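Local coordinates for enoyl-CoA hydratase subunit II (Geobacillus kaustophilus, PDB 2EJ5), which probably hydrates enoyl-CoA thioesters during phenylacetic acid breakdown, at residues F118-E123 against L175-I180; S126-F131 against G162-A167; T236-E241 against P252-N257. One frame throughout, in Å; residues are numbered along the deposited sequence.

Contact 1: F118-E123 against L175-I180; sequences FRLLSE and LATKVI
L120, L121 and S122 pair with K178, V179 and I180 as parallel beta strands, at one edge of the main sheet of the crotonase fold. Strand 178-180 is the outermost strand on this side within the chain. Strand 97-101 flanks strand 118-122 on its other side, through backbone bonds from A99 and V101. L121 carries the pairing. Its N donates to K178 O at 2.9 Å and its O accepts I180 N at 2.7 Å. Both bonds are close to straight. The same carbonyl is approached by V179 CA in a CA-H...O contact. Past the strands, E123 N reaches I180 O in a weak bond only.

L120 and I180 share one face of the sheet, where L120 CB lies 3.9 Å from I180 CD1. K178 runs alongside L120 on that face, its CG meeting L120 CD2. F192 of helix 185-197 packs on L120 and K178. L121 and V179 take the other face, against helix 167-173. L121 CD2 also touches A176 CB of the preceding loop.

Just before the strand, T177 lies against R119. T177 N donates to R119 O, and R119 N donates to T177 OG1 at 3.0 Å. OG1 sits beside its own backbone N (chi1 -52°), which turns it to this N-H and to the edge of the F118 ring.

The R119 side chain bends at chi3. Its NH1 bonds A113 O and C116 O, so the guanidinium is held from more than one direction. R119 NE donates to L175 O at 3.0 Å. That oxygen lies in the guanidinium plane, but NE stands 44° out of the L175 carbonyl plane.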
loop_
_atom_site.group_PDB
_atom_site.type_symbol
_atom_site.label_atom_id
_atom_site.label_comp_id
_atom_site.label_asym_id
_atom_site.label_seq_id
_atom_site.Cartn_x
_atom_site.Cartn_y
_atom_site.Cartn_z
ATOM N N PHE A 118 -6.141 -11.082 -11.262
ATOM C CA PHE A 118 -6.031 -10.173 -12.404
ATOM C C PHE A 118 -7.427 -9.708 -12.764
ATOM O O PHE A 118 -8.402 -10.476 -12.566
ATOM C CB PHE A 118 -5.434 -10.909 -13.616
ATOM C CG PHE A 118 -4.089 -11.545 -13.355
ATOM C CD1 PHE A 118 -2.908 -10.786 -13.469
ATOM C CD2 PHE A 118 -3.992 -12.889 -13.019
ATOM C CE1 PHE A 118 -1.655 -11.342 -13.249
ATOM C CE2 PHE A 118 -2.739 -13.468 -12.801
ATOM C CZ PHE A 118 -1.557 -12.692 -12.923
ATOM N N ARG A 119 -7.541 -8.475 -13.275
ATOM C CA ARG A 119 -8.829 -7.891 -13.688
ATOM C C ARG A 119 -8.655 -7.358 -15.120
ATOM O O ARG A 119 -7.886 -6.413 -15.341
ATOM C CB ARG A 119 -9.255 -6.716 -12.772
ATOM C CG ARG A 119 -9.890 -7.133 -11.389
ATOM C CD ARG A 119 -9.861 -5.992 -10.335
ATOM N NE ARG A 119 -8.464 -5.822 -9.975
ATOM C CZ ARG A 119 -7.799 -6.679 -9.206
ATOM N NH1 ARG A 119 -8.426 -7.715 -8.675
ATOM N NH2 ARG A 119 -6.506 -6.516 -8.976
ATOM N N LEU A 120 -9.303 -8.018 -16.082
ATOM C CA LEU A 120 -9.265 -7.590 -17.470
ATOM C C LEU A 120 -10.580 -6.878 -17.662
ATOM O O LEU A 120 -11.631 -7.495 -17.540
ATOM C CB LEU A 120 -9.187 -8.805 -18.423
ATOM C CG LEU A 120 -8.061 -9.816 -18.228
ATOM C CD1 LEU A 120 -8.175 -10.988 -19.248
ATOM C CD2 LEU A 120 -6.667 -9.114 -18.360
ATOM N N LEU A 121 -10.524 -5.593 -17.959
ATOM C CA LEU A 121 -11.743 -4.824 -18.103
ATOM C C LEU A 121 -12.006 -4.606 -19.596
ATOM O O LEU A 121 -11.133 -4.151 -20.321
ATOM C CB LEU A 121 -11.614 -3.490 -17.398
ATOM C CG LEU A 121 -12.010 -3.376 -15.912
ATOM C CD1 LEU A 121 -11.499 -4.457 -14.978
ATOM C CD2 LEU A 121 -11.558 -1.997 -15.444
ATOM N N SER A 122 -13.204 -4.956 -20.032
ATOM C CA SER A 122 -13.640 -4.576 -21.363
ATOM C C SER A 122 -13.742 -3.064 -21.410
ATOM O O SER A 122 -13.897 -2.417 -20.364
ATOM C CB SER A 122 -14.986 -5.212 -21.659
ATOM O OG SER A 122 -15.650 -4.408 -22.596
ATOM N N GLU A 123 -13.686 -2.462 -22.604
ATOM C CA GLU A 123 -13.738 -1.000 -22.639
ATOM C C GLU A 123 -15.059 -0.425 -22.111
ATOM O O GLU A 123 -15.126 0.753 -21.777
ATOM C CB GLU A 123 -13.388 -0.423 -24.021
ATOM C CG GLU A 123 -14.377 -0.682 -25.114
ATOM C CD GLU A 123 -13.890 -0.137 -26.493
ATOM O OE1 GLU A 123 -13.510 1.072 -26.578
ATOM O OE2 GLU A 123 -13.904 -0.917 -27.480
ATOM N N LEU A 175 -6.604 -0.504 -10.669
ATOM C CA LEU A 175 -7.638 -1.543 -10.544
ATOM C C LEU A 175 -7.848 -2.454 -11.769
ATOM O O LEU A 175 -8.631 -3.426 -11.702
ATOM C CB LEU A 175 -8.968 -0.891 -10.158
ATOM C CG LEU A 175 -9.001 -0.235 -8.783
ATOM C CD1 LEU A 175 -10.394 0.374 -8.553
ATOM C CD2 LEU A 175 -8.702 -1.268 -7.729
ATOM N N ALA A 176 -7.178 -2.141 -12.873
ATOM C CA ALA A 176 -7.207 -3.003 -14.067
ATOM C C ALA A 176 -5.814 -3.516 -14.488
ATOM O O ALA A 176 -4.868 -2.751 -14.652
ATOM C CB ALA A 176 -7.881 -2.256 -15.256
ATOM N N THR A 177 -5.701 -4.824 -14.675
ATOM C CA THR A 177 -4.559 -5.413 -15.352
ATOM C C THR A 177 -4.435 -4.896 -16.797
ATOM O O THR A 177 -3.327 -4.577 -17.255
ATOM C CB THR A 177 -4.681 -6.911 -15.390
ATOM O OG1 THR A 177 -4.922 -7.359 -14.055
ATOM C CG2 THR A 177 -3.398 -7.525 -15.949
ATOM N N LYS A 178 -5.562 -4.848 -17.516
ATOM C CA LYS A 178 -5.613 -4.126 -18.785
ATOM C C LYS A 178 -7.046 -3.823 -19.185
ATOM O O LYS A 178 -7.977 -4.400 -18.633
ATOM C CB LYS A 178 -4.884 -4.887 -19.901
ATOM C CG LYS A 178 -5.219 -6.336 -20.091
ATOM C CD LYS A 178 -4.241 -6.924 -21.123
ATOM C CE LYS A 178 -4.382 -8.427 -21.245
ATOM N NZ LYS A 178 -3.713 -8.966 -22.468
ATOM N N VAL A 179 -7.196 -2.897 -20.130
ATOM C CA VAL A 179 -8.479 -2.558 -20.695
ATOM C C VAL A 179 -8.462 -3.058 -22.138
ATOM O O VAL A 179 -7.533 -2.748 -22.913
ATOM C CB VAL A 179 -8.725 -1.062 -20.624
ATOM C CG1 VAL A 179 -10.087 -0.694 -21.207
ATOM C CG2 VAL A 179 -8.638 -0.602 -19.149
ATOM N N ILE A 180 -9.484 -3.834 -22.480
ATOM C CA ILE A 180 -9.543 -4.526 -23.763
ATOM C C ILE A 180 -10.669 -3.948 -24.626
ATOM O O ILE A 180 -11.791 -3.756 -24.143
ATOM C CB ILE A 180 -9.667 -6.057 -23.546
ATOM C CG1 ILE A 180 -8.491 -6.545 -22.641
ATOM C CG2 ILE A 180 -9.691 -6.786 -24.914
ATOM C CD1 ILE A 180 -8.539 -7.992 -22.192
#

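Contact 2: S126-F131 against G162-A167; sequences SFAPAF and GEKVTA
F127 and V165 form a hydrogen-bonded antiparallel pair at one edge of a small three-stranded mixed sheet. V165 N donates to F127 O at 2.8 Å and F127 N donates to V165 O at 3.0 Å. The first is nearly linear, at 171°.

Two CA-H...O contacts continue along the segments. K164 CA lies 3.4 Å from F127 O. G162 CA lies 3.3 Å from P129 O, well bent. G162 has left helix 152-161; its positive phi favours glycine, and a CB would come within 3.3 Å of P129 O.

The apolar pair is F127 CB and V165 CG2, 3.6 Å apart. V165 CG2 lies between its own backbone N and carbonyl carbon (chi1 -69° for CG1), setting it against F127 CB and at the ring edge.

Two van der Waals contacts meet polar atoms. P129 centres an inverse gamma turn, and its CD rests 3.5 Å from E163 O. With an alanine at P129 the ring contacts with E163 O would go, and the chain would probably be freer to leave the turn. The K164 chain bends at chi3 and runs beside S126, bringing CE to 4.0 Å from S126 OG.

T166 caps the start of helix 167-173. Strand 126-128 lies between strands 104-106 and 165-166, bonded to A105 and G107 on the far side. The F127 ring reaches M110 and A113 of helix 108-115 and A170 of helix 167-173.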
loop_
_atom_site.group_PDB
_atom_site.type_symbol
_atom_site.label_atom_id
_atom_site.label_comp_id
_atom_site.label_asym_id
_atom_site.label_seq_id
_atom_site.Cartn_x
_atom_site.Cartn_y
_atom_site.Cartn_z
ATOM N N SER A 126 -17.186 -1.067 -15.837
ATOM C CA SER A 126 -17.127 0.040 -14.883
ATOM C C SER A 126 -17.243 -0.553 -13.491
ATOM O O SER A 126 -17.752 -1.655 -13.324
ATOM C CB SER A 126 -18.267 1.018 -15.108
ATOM O OG SER A 126 -19.480 0.311 -15.003
ATOM N N PHE A 127 -16.714 0.156 -12.503
ATOM C CA PHE A 127 -16.789 -0.306 -11.139
ATOM C C PHE A 127 -17.658 0.694 -10.410
ATOM O O PHE A 127 -17.428 1.901 -10.490
ATOM C CB PHE A 127 -15.387 -0.400 -10.492
ATOM C CG PHE A 127 -14.578 -1.601 -10.905
ATOM C CD1 PHE A 127 -15.122 -2.889 -10.871
ATOM C CD2 PHE A 127 -13.230 -1.447 -11.259
ATOM C CE1 PHE A 127 -14.342 -3.995 -11.210
ATOM C CE2 PHE A 127 -12.440 -2.520 -11.608
ATOM C CZ PHE A 127 -12.973 -3.817 -11.562
ATOM N N ALA A 128 -18.655 0.185 -9.696
ATOM C CA ALA A 128 -19.563 1.043 -8.965
ATOM C C ALA A 128 -19.559 0.675 -7.468
ATOM O O ALA A 128 -20.151 -0.317 -7.084
ATOM C CB ALA A 128 -20.998 0.931 -9.584
ATOM N N PRO A 129 -18.879 1.480 -6.614
ATOM C CA PRO A 129 -18.888 1.138 -5.183
ATOM C C PRO A 129 -20.170 1.701 -4.586
ATOM O O PRO A 129 -20.155 2.740 -3.908
ATOM C CB PRO A 129 -17.651 1.854 -4.627
ATOM C CG PRO A 129 -17.245 2.887 -5.643
ATOM C CD PRO A 129 -18.099 2.699 -6.888
ATOM N N ALA A 130 -21.266 1.019 -4.860
ATOM C CA ALA A 130 -22.593 1.621 -4.764
ATOM C C ALA A 130 -23.235 1.491 -3.382
ATOM O O ALA A 130 -24.257 2.149 -3.112
ATOM C CB ALA A 130 -23.511 1.014 -5.815
ATOM N N PHE A 131 -22.640 0.665 -2.522
ATOM C CA PHE A 131 -23.168 0.394 -1.161
ATOM C C PHE A 131 -23.663 1.667 -0.429
ATOM O O PHE A 131 -24.815 1.727 0.068
ATOM C CB PHE A 131 -22.076 -0.292 -0.318
ATOM C CG PHE A 131 -21.401 -1.461 -0.981
ATOM C CD1 PHE A 131 -21.899 -2.749 -0.819
ATOM C CD2 PHE A 131 -20.209 -1.259 -1.712
ATOM C CE1 PHE A 131 -21.239 -3.859 -1.364
ATOM C CE2 PHE A 131 -19.546 -2.338 -2.287
ATOM C CZ PHE A 131 -20.061 -3.660 -2.106
ATOM N N GLY A 162 -18.709 6.970 -3.172
ATOM C CA GLY A 162 -19.485 6.020 -3.980
ATOM C C GLY A 162 -19.545 6.316 -5.479
ATOM O O GLY A 162 -20.477 5.889 -6.142
ATOM N N GLU A 163 -18.571 7.032 -6.026
ATOM C CA GLU A 163 -18.672 7.444 -7.415
ATOM C C GLU A 163 -18.179 6.346 -8.350
ATOM O O GLU A 163 -17.090 5.792 -8.167
ATOM C CB GLU A 163 -17.910 8.732 -7.697
ATOM C CG GLU A 163 -18.241 9.850 -6.761
ATOM C CD GLU A 163 -17.956 11.187 -7.376
ATOM O OE1 GLU A 163 -17.016 11.871 -6.911
ATOM O OE2 GLU A 163 -18.675 11.546 -8.352
ATOM N N LYS A 164 -18.996 6.054 -9.355
ATOM C CA LYS A 164 -18.694 5.053 -10.375
ATOM C C LYS A 164 -17.408 5.409 -11.159
ATOM O O LYS A 164 -17.167 6.561 -11.467
ATOM C CB LYS A 164 -19.896 4.899 -11.316
ATOM C CG LYS A 164 -19.662 3.956 -12.490
ATOM C CD LYS A 164 -20.785 4.099 -13.530
ATOM C CE LYS A 164 -21.861 3.022 -13.358
ATOM N NZ LYS A 164 -22.689 2.804 -14.615
ATOM N N VAL A 165 -16.591 4.408 -11.468
ATOM C CA VAL A 165 -15.380 4.648 -12.254
ATOM C C VAL A 165 -15.432 3.920 -13.587
ATOM O O VAL A 165 -15.868 2.780 -13.659
ATOM C CB VAL A 165 -14.059 4.309 -11.501
ATOM C CG1 VAL A 165 -13.818 5.299 -10.347
ATOM C CG2 VAL A 165 -14.072 2.923 -10.964
ATOM N N THR A 166 -14.959 4.587 -14.633
ATOM C CA THR A 166 -14.889 3.975 -15.955
ATOM C C THR A 166 -13.713 2.981 -16.024
ATOM O O THR A 166 -12.900 2.910 -15.084
ATOM C CB THR A 166 -14.723 5.040 -17.014
ATOM O OG1 THR A 166 -13.489 5.719 -16.781
ATOM C CG2 THR A 166 -15.904 6.064 -16.929
ATOM N N ALA A 167 -13.667 2.175 -17.087
ATOM C CA ALA A 167 -12.563 1.216 -17.292
ATOM C C ALA A 167 -11.228 1.958 -17.272
ATOM O O ALA A 167 -10.291 1.530 -16.607
ATOM C CB ALA A 167 -12.733 0.440 -18.627
#

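Contact 3: T236-E241 against P252-N257; sequences TSDHRE and PLFQGN
N257 O, one oxygen of the C-terminal carboxylate, accepts two donors at the start of helix 237-246. S237 N reaches it at 2.9 Å, in the carboxylate plane and on a lone pair. T236 OG1 adds a weak bond at 3.3 Å. The other oxygen, N257 OXT, takes D238 N at 2.8 Å. T236 is the N-cap residue, but its side chain makes no capping bond, and the chain terminus meets the first-turn N-H groups instead. The positive end of the helix probably favours the negative charge there.

D238 returns the grip. Its OD1 accepts Q255 N at 2.8 Å on the syn lone pair. Its OD2 accepts G256 N at 2.6 Å, also on the syn side but 24° out of the carboxylate plane. Two bonds to successive N-H groups fix how this carboxylate is turned. D238 OD1 and N257 OXT, both negative, come within 3.5 Å; the N-H groups that each accepts probably offset the repulsion.

The motif is a C-terminal tail folded back along the first turns of the last helix of the crotonase domain. G256 suits the turn in this tail. With these backbone angles a CB would collide with the preceding residue's carbonyl oxygen, which favours glycine. K202 of helix 201-216 holds G256 O.

F254 packs beside D238. Its CB sits by the D238 carboxylate and its ring edge meets D238 O, with CE1 at 3.4 Å. P200 of the same chain and H133 of the second subunit also pack on F254.

E241 CG leaves anti to the backbone N, and the chain then bends at chi2 (73°), bringing the carboxylate to the tail. OE2 uses its anti lone pair for L253 N at 2.6 Å and also forms a salt bridge with R250.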
loop_
_atom_site.group_PDB
_atom_site.type_symbol
_atom_site.label_atom_id
_atom_site.label_comp_id
_atom_site.label_asym_id
_atom_site.label_seq_id
_atom_site.Cartn_x
_atom_site.Cartn_y
_atom_site.Cartn_z
ATOM N N THR A 236 9.409 -29.805 -7.567
ATOM C CA THR A 236 8.368 -29.895 -8.542
ATOM C C THR A 236 8.957 -30.306 -9.922
ATOM O O THR A 236 10.149 -30.076 -10.203
ATOM C CB THR A 236 7.696 -28.481 -8.522
ATOM O OG1 THR A 236 6.291 -28.509 -8.208
ATOM C CG2 THR A 236 8.066 -27.609 -9.699
ATOM N N SER A 237 8.151 -30.930 -10.779
ATOM C CA SER A 237 8.657 -31.330 -12.109
ATOM C C SER A 237 8.869 -30.081 -12.962
ATOM O O SER A 237 9.795 -29.999 -13.773
ATOM C CB SER A 237 7.684 -32.267 -12.830
ATOM O OG SER A 237 7.764 -33.563 -12.274
ATOM N N ASP A 238 8.014 -29.094 -12.742
ATOM C CA ASP A 238 8.114 -27.859 -13.497
ATOM C C ASP A 238 9.444 -27.165 -13.290
ATOM O O ASP A 238 10.022 -26.667 -14.238
ATOM C CB ASP A 238 6.910 -26.969 -13.195
ATOM C CG ASP A 238 5.715 -27.332 -14.049
ATOM O OD1 ASP A 238 5.844 -28.210 -14.942
ATOM O OD2 ASP A 238 4.648 -26.732 -13.869
ATOM N N HIS A 239 9.955 -27.168 -12.065
ATOM C CA HIS A 239 11.251 -26.581 -11.772
ATOM C C HIS A 239 12.364 -27.251 -12.594
ATOM O O HIS A 239 13.209 -26.548 -13.176
ATOM C CB HIS A 239 11.576 -26.658 -10.267
ATOM C CG HIS A 239 12.978 -26.258 -9.929
ATOM N ND1 HIS A 239 13.572 -25.119 -10.437
ATOM C CD2 HIS A 239 13.900 -26.834 -9.126
ATOM C CE1 HIS A 239 14.801 -25.013 -9.960
ATOM N NE2 HIS A 239 15.021 -26.035 -9.154
ATOM N N ARG A 240 12.410 -28.593 -12.582
ATOM C CA ARG A 240 13.441 -29.293 -13.371
ATOM C C ARG A 240 13.262 -29.138 -14.894
ATOM O O ARG A 240 14.236 -29.043 -15.597
ATOM C CB ARG A 240 13.665 -30.734 -12.919
ATOM C CG ARG A 240 12.465 -31.643 -12.926
ATOM C CD ARG A 240 12.905 -33.078 -12.472
ATOM N NE ARG A 240 12.874 -33.191 -11.023
ATOM C CZ ARG A 240 11.790 -33.552 -10.338
ATOM N NH1 ARG A 240 10.663 -33.845 -10.966
ATOM N NH2 ARG A 240 11.835 -33.621 -9.018
ATOM N N GLU A 241 12.036 -29.031 -15.389
ATOM C CA GLU A 241 11.834 -28.581 -16.794
ATOM C C GLU A 241 12.385 -27.155 -17.061
ATOM O O GLU A 241 13.071 -26.919 -18.066
ATOM C CB GLU A 241 10.365 -28.709 -17.205
ATOM C CG GLU A 241 9.990 -28.047 -18.507
ATOM C CD GLU A 241 10.501 -28.764 -19.777
ATOM O OE1 GLU A 241 11.182 -29.811 -19.675
ATOM O OE2 GLU A 241 10.224 -28.248 -20.878
ATOM N N PRO A 252 10.477 -23.702 -22.299
ATOM C CA PRO A 252 10.079 -24.717 -21.316
ATOM C C PRO A 252 8.661 -25.188 -21.561
ATOM O O PRO A 252 7.817 -24.389 -21.948
ATOM C CB PRO A 252 10.162 -23.956 -19.981
ATOM C CG PRO A 252 9.905 -22.510 -20.366
ATOM C CD PRO A 252 10.594 -22.360 -21.693
ATOM N N LEU A 253 8.384 -26.468 -21.351
ATOM C CA LEU A 253 7.001 -26.921 -21.356
ATOM C C LEU A 253 6.544 -27.370 -19.958
ATOM O O LEU A 253 6.954 -28.424 -19.453
ATOM C CB LEU A 253 6.763 -28.004 -22.424
ATOM C CG LEU A 253 5.392 -28.640 -22.647
ATOM C CD1 LEU A 253 4.267 -27.625 -22.931
ATOM C CD2 LEU A 253 5.536 -29.591 -23.843
ATOM N N PHE A 254 5.657 -26.575 -19.367
ATOM C CA PHE A 254 5.244 -26.778 -17.970
ATOM C C PHE A 254 3.932 -27.552 -17.857
ATOM O O PHE A 254 3.032 -27.416 -18.700
ATOM C CB PHE A 254 5.099 -25.415 -17.256
ATOM C CG PHE A 254 6.388 -24.625 -17.148
ATOM C CD1 PHE A 254 7.504 -25.166 -16.553
ATOM C CD2 PHE A 254 6.458 -23.310 -17.629
ATOM C CE1 PHE A 254 8.680 -24.440 -16.449
ATOM C CE2 PHE A 254 7.637 -22.578 -17.523
ATOM C CZ PHE A 254 8.736 -23.130 -16.922
ATOM N N GLN A 255 3.816 -28.342 -16.797
ATOM C CA GLN A 255 2.631 -29.132 -16.586
ATOM C C GLN A 255 1.807 -28.720 -15.374
ATOM O O GLN A 255 0.651 -29.097 -15.291
ATOM C CB GLN A 255 2.968 -30.644 -16.525
ATOM C CG GLN A 255 3.467 -31.153 -17.865
ATOM C CD GLN A 255 3.830 -32.642 -17.868
ATOM O OE1 GLN A 255 3.987 -33.278 -16.805
ATOM N NE2 GLN A 255 3.985 -33.199 -19.078
ATOM N N GLY A 256 2.369 -27.909 -14.475
ATOM C CA GLY A 256 1.646 -27.524 -13.258
ATOM C C GLY A 256 1.873 -28.430 -12.054
ATOM O O GLY A 256 1.133 -28.363 -11.068
ATOM N N ASN A 257 2.891 -29.280 -12.121
ATOM C CA ASN A 257 3.295 -30.091 -10.961
ATOM C C ASN A 257 4.777 -30.284 -10.980
ATOM O O ASN A 257 5.310 -31.052 -10.151
ATOM C CB ASN A 257 2.629 -31.468 -10.996
ATOM C CG ASN A 257 2.755 -32.126 -12.340
ATOM O OD1 ASN A 257 3.868 -32.222 -12.908
ATOM N ND2 ASN A 257 1.614 -32.565 -12.887
ATOM O OXT ASN A 257 5.429 -29.686 -11.846
#

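Contacts 1 and 2 belong together. Their centres are 14 Å apart and they touch: L121 CD1 meets the F127 ring at CZ, 3.8 Å away, and A167 packs on L121 and V179. Contact 2 is nested in the chain loop closed by contact 1, and strands 118-122 and 126-128 follow each other. P129 and F127 pack on M110, near the start of helix 108-115. In crotonase relatives the start of the corresponding helix helps form the oxyanion hole, so contact 2 is probably near the active site. Contact 3 stands apart, its centre 29 Å from that of contact 1 and 41 Å from that of contact 2. Contacts 1 and 3 both touch the second subunit.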